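Local coordinates for protein iminosuccinate reductase (Paracoccus denitrificans, PDB 6RQA) that catalyses the NADH-dependent reduction of iminosuccinate to L-aspartate in the beta-hydroxyaspartate cycle, through which the bacterium assimilates glyoxylate, at residues 271-274 / 275-278; 32-35 / 36-40. All blocks are in the same frame, centred on the assembly; numbering follows the deposited sequence.

Contact 1: residues 271-274 / 275-278; sequences IGEC and QHAI
Gly272 and Gln275 close a type I beta turn, Gln275 N giving Gly272 O a weak hydrogen bond of 3.3 Å, and the chain passes straight on into a helix, where Ile278 N donates to Cys274 O at 2.9 Å. Gln275 reinforces the turn with its own side chain. CG sits between the backbone N and the carbonyl carbon (chi1 71°), which folds the chain back over the turn, and the extended run beyond CG carries NE2 to 2.8 Å from Gly272 O. The carbonyl oxygen lies almost in the plane of the donating amide, whereas NE2 stands 28° off the plane of the carbonyl. One oxygen is thus gripped by a backbone and a side-chain N-H of the same residue. Glutamine suits the place because its amide works both ways: NE2 also donates to Thr244 O, while OE1 accepts from Gly246 N.

Across the helix start, the CG1 methylene of Ile278 lies beside the Cys274 carbonyl that its own N-H engages. The imidazole of His276 points its CD2 edge at Glu273 O, 3.8 Å from CD2 of His276. Its NE2 is hydrogen-bonded to Lys247 O.

Glu273 starts away from the helix, but its carboxylate bends back to the His276 side: OE2 meets Thr242 OG1, an NAD-binding residue, as well as Glu249 N, and OE1 meets Leu250 N. The backbone N-H groups of Glu273 and Cys274 are held by the carboxylate of Asp311. The turn therefore links helix 265-270, touched by Cys274 and Ile278, with helix 275-279, and fastens the turn and the start of helix 275-279 beside strand 248-250 and the end of strand 307-311.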
loop_
_atom_site.group_PDB
_atom_site.type_symbol
_atom_site.label_atom_id
_atom_site.label_comp_id
_atom_site.label_asym_id
_atom_site.label_seq_id
_atom_site.Cartn_x
_atom_site.Cartn_y
_atom_site.Cartn_z
ATOM N N ILE A 271 -2.594 16.468 -8.983
ATOM C CA ILE A 271 -3.211 15.566 -9.951
ATOM C C ILE A 271 -4.636 15.960 -10.304
ATOM O O ILE A 271 -5.194 15.402 -11.264
ATOM C CB ILE A 271 -3.178 14.103 -9.458
ATOM C CG1 ILE A 271 -3.898 13.977 -8.115
ATOM C CG2 ILE A 271 -1.744 13.611 -9.350
ATOM C CD1 ILE A 271 -3.974 12.562 -7.590
ATOM N N GLY A 272 -5.242 16.893 -9.576
ATOM C CA GLY A 272 -6.604 17.302 -9.832
ATOM C C GLY A 272 -6.706 18.305 -10.965
ATOM O O GLY A 272 -5.756 18.567 -11.703
ATOM N N GLU A 273 -7.904 18.878 -11.097
ATOM C CA GLU A 273 -8.150 19.839 -12.168
ATOM C C GLU A 273 -7.408 21.149 -11.929
ATOM O O GLU A 273 -7.059 21.847 -12.889
ATOM C CB GLU A 273 -9.653 20.088 -12.308
ATOM C CG GLU A 273 -10.057 20.861 -13.556
ATOM C CD GLU A 273 -9.649 20.158 -14.838
ATOM O OE1 GLU A 273 -9.046 20.815 -15.711
ATOM O OE2 GLU A 273 -9.927 18.948 -14.968
ATOM N N CYS A 274 -7.148 21.492 -10.668
ATOM C CA CYS A 274 -6.447 22.728 -10.338
ATOM C C CYS A 274 -4.962 22.687 -10.673
ATOM O O CYS A 274 -4.292 23.715 -10.526
ATOM C CB CYS A 274 -6.625 23.046 -8.851
ATOM S SG CYS A 274 -8.341 23.232 -8.325
ATOM N N GLN A 275 -4.431 21.545 -11.120
ATOM C CA GLN A 275 -3.001 21.438 -11.390
ATOM C C GLN A 275 -2.540 22.389 -12.487
ATOM O O GLN A 275 -1.361 22.758 -12.517
ATOM C CB GLN A 275 -2.644 20.001 -11.773
ATOM C CG GLN A 275 -3.153 19.578 -13.144
ATOM C CD GLN A 275 -2.822 18.137 -13.473
ATOM O OE1 GLN A 275 -1.752 17.839 -14.002
ATOM N NE2 GLN A 275 -3.744 17.232 -13.164
ATOM N N HIS A 276 -3.437 22.797 -13.383
ATOM C CA HIS A 276 -3.059 23.663 -14.492
ATOM C C HIS A 276 -3.154 25.138 -14.129
ATOM O O HIS A 276 -2.291 25.928 -14.527
ATOM C CB HIS A 276 -3.930 23.355 -15.711
ATOM C CG HIS A 276 -3.944 21.905 -16.082
ATOM N ND1 HIS A 276 -2.932 21.312 -16.804
ATOM C CD2 HIS A 276 -4.840 20.926 -15.817
ATOM C CE1 HIS A 276 -3.205 20.031 -16.974
ATOM N NE2 HIS A 276 -4.358 19.770 -16.382
ATOM N N ALA A 277 -4.185 25.528 -13.377
ATOM C CA ALA A 277 -4.267 26.899 -12.890
ATOM C C ALA A 277 -3.237 27.182 -11.803
ATOM O O ALA A 277 -2.893 28.347 -11.579
ATOM C CB ALA A 277 -5.676 27.192 -12.372
ATOM N N ILE A 278 -2.743 26.146 -11.125
ATOM C CA ILE A 278 -1.669 26.326 -10.153
ATOM C C ILE A 278 -0.338 26.542 -10.862
ATOM O O ILE A 278 0.431 27.444 -10.509
ATOM C CB ILE A 278 -1.611 25.121 -9.194
ATOM C CG1 ILE A 278 -2.740 25.197 -8.163
ATOM C CG2 ILE A 278 -0.257 25.042 -8.503
ATOM C CD1 ILE A 278 -2.590 26.332 -7.177
#

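Contact 2: residues 32-35 / 36-40; sequences GLMT and PEAAF
Thr35 and Ala38 form the polar centre of this helix start, where the threonine hydroxyl takes the place of the backbone carbonyl that a preceding turn would have offered. Ala38 N donates to Thr35 OG1 at 3.0 Å, with an N-H...O angle of 157°. The hydroxyl reaches the amide because OG1 lies between the backbone N and the carbonyl carbon (chi1 64°), over the first turn. A second, weak bond runs from Thr35 OG1 to Glu37 OE1 at 3.4 Å. Glu37 bends at chi2 so that its carboxylate folds back to the hydroxyl, while OE2 makes another weak bond to Asn169 ND2. An acidic residue is apt here, since its negative charge would be favoured by the N-H groups of the first turn and the positive end of the helix dipole.

Backbone bonding begins at the same residue: Ala39 N donates to Thr35 O at 3.0 Å, nearly straight at 173°, and Phe40 N follows with Pro36 O. Proline fits the first position of the helix, where its lack of an N-H costs no bond and its ring restricts phi to a helical value.

Apolar contacts fill the inner side. Met34 SD lies 3.9 Å from Ala38 CB and 4.0 Å from Ala39 CB; the chain bends at chi2 and lays SD alongside both methyl groups, whose small size permits the close approach. The methionine further touches Val322, Ala325 and Val326 of helix 316-333 and Leu130 of helix 125-143, where Phe40 also touches Ala137 and Val138.

Taken together, a threonine accepting from the N-H three residues on, followed by proline and glutamate, is a classic N-cap, here starting helix 36-51.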
loop_
_atom_site.group_PDB
_atom_site.type_symbol
_atom_site.label_atom_id
_atom_site.label_comp_id
_atom_site.label_asym_id
_atom_site.label_seq_id
_atom_site.Cartn_x
_atom_site.Cartn_y
_atom_site.Cartn_z
ATOM N N GLY A 32 -26.578 -5.690 -4.919
ATOM C CA GLY A 32 -27.720 -5.977 -4.071
ATOM C C GLY A 32 -27.629 -5.432 -2.665
ATOM O O GLY A 32 -28.597 -5.550 -1.905
ATOM N N LEU A 33 -26.495 -4.839 -2.300
ATOM C CA LEU A 33 -26.286 -4.278 -0.970
ATOM C C LEU A 33 -26.245 -2.760 -0.957
ATOM O O LEU A 33 -26.847 -2.141 -0.079
ATOM C CB LEU A 33 -24.984 -4.821 -0.370
ATOM C CG LEU A 33 -24.938 -6.326 -0.098
ATOM C CD1 LEU A 33 -23.531 -6.766 0.270
ATOM C CD2 LEU A 33 -25.921 -6.696 1.001
ATOM N N MET A 34 -25.562 -2.144 -1.914
ATOM C CA MET A 34 -25.398 -0.700 -1.929
ATOM C C MET A 34 -26.522 -0.021 -2.702
ATOM O O MET A 34 -27.047 -0.556 -3.683
ATOM C CB MET A 34 -24.051 -0.316 -2.540
ATOM C CG MET A 34 -23.009 0.071 -1.512
ATOM S SD MET A 34 -23.481 1.560 -0.616
ATOM C CE MET A 34 -22.606 1.316 0.925
ATOM N N THR A 35 -26.888 1.163 -2.239
ATOM C CA THR A 35 -27.835 2.053 -2.889
ATOM C C THR A 35 -27.188 3.422 -3.009
ATOM O O THR A 35 -26.272 3.752 -2.247
ATOM C CB THR A 35 -29.146 2.162 -2.096
ATOM O OG1 THR A 35 -28.889 2.761 -0.821
ATOM C CG2 THR A 35 -29.766 0.789 -1.886
ATOM N N PRO A 36 -27.624 4.239 -3.972
ATOM C CA PRO A 36 -27.079 5.605 -4.060
ATOM C C PRO A 36 -27.287 6.421 -2.794
ATOM O O PRO A 36 -26.480 7.314 -2.507
ATOM C CB PRO A 36 -27.834 6.202 -5.254
ATOM C CG PRO A 36 -28.183 5.018 -6.096
ATOM C CD PRO A 36 -28.487 3.915 -5.121
ATOM N N GLU A 37 -28.343 6.140 -2.025
ATOM C CA GLU A 37 -28.548 6.852 -0.766
ATOM C C GLU A 37 -27.567 6.380 0.301
ATOM O O GLU A 37 -27.033 7.196 1.062
ATOM C CB GLU A 37 -29.988 6.673 -0.283
ATOM C CG GLU A 37 -31.056 7.131 -1.265
ATOM C CD GLU A 37 -31.527 6.022 -2.189
ATOM O OE1 GLU A 37 -30.767 5.055 -2.401
ATOM O OE2 GLU A 37 -32.665 6.113 -2.696
ATOM N N ALA A 38 -27.320 5.069 0.373
ATOM C CA ALA A 38 -26.378 4.547 1.358
ATOM C C ALA A 38 -24.957 5.014 1.068
ATOM O O ALA A 38 -24.210 5.358 1.991
ATOM C CB ALA A 38 -26.445 3.021 1.396
ATOM N N ALA A 39 -24.564 5.028 -0.207
ATOM C CA ALA A 39 -23.258 5.567 -0.565
ATOM C C ALA A 39 -23.176 7.060 -0.284
ATOM O O ALA A 39 -22.109 7.563 0.084
ATOM C CB ALA A 39 -22.955 5.291 -2.039
ATOM N N PHE A 40 -24.290 7.778 -0.442
ATOM C CA PHE A 40 -24.290 9.213 -0.181
ATOM C C PHE A 40 -24.060 9.501 1.298
ATOM O O PHE A 40 -23.263 10.377 1.652
ATOM C CB PHE A 40 -25.605 9.833 -0.654
ATOM C CG PHE A 40 -25.661 11.328 -0.501
ATOM C CD1 PHE A 40 -25.225 12.156 -1.520
ATOM C CD2 PHE A 40 -26.150 11.903 0.662
ATOM C CE1 PHE A 40 -25.274 13.530 -1.383
ATOM C CE2 PHE A 40 -26.199 13.276 0.805
ATOM C CZ PHE A 40 -25.761 14.090 -0.219
#

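Overall arrangement
From the N terminus, contact 2 comes first: residues 32-40 turn the chain from the short helix 30-33 into helix 36-51; residues 33-34 touch helix 316-333, and helix 36-51 meets helix 125-143, which carries NAD-binding Arg131. Much later, after most strands of the parallel sheet but before 288-290 and 307-311, contact 1 carries the chain from helix 265-270 into helix 275-279, beside NAD-binding Thr242. Each is one continuous stretch that closes only a local turn, and they stand in series, neither nested nor crossing. The centres of contacts 1 and 2 are 31 Å apart, on opposite sides of the chain's centre; the nearest atoms of contacts 1 and 2 are about 20 Å apart.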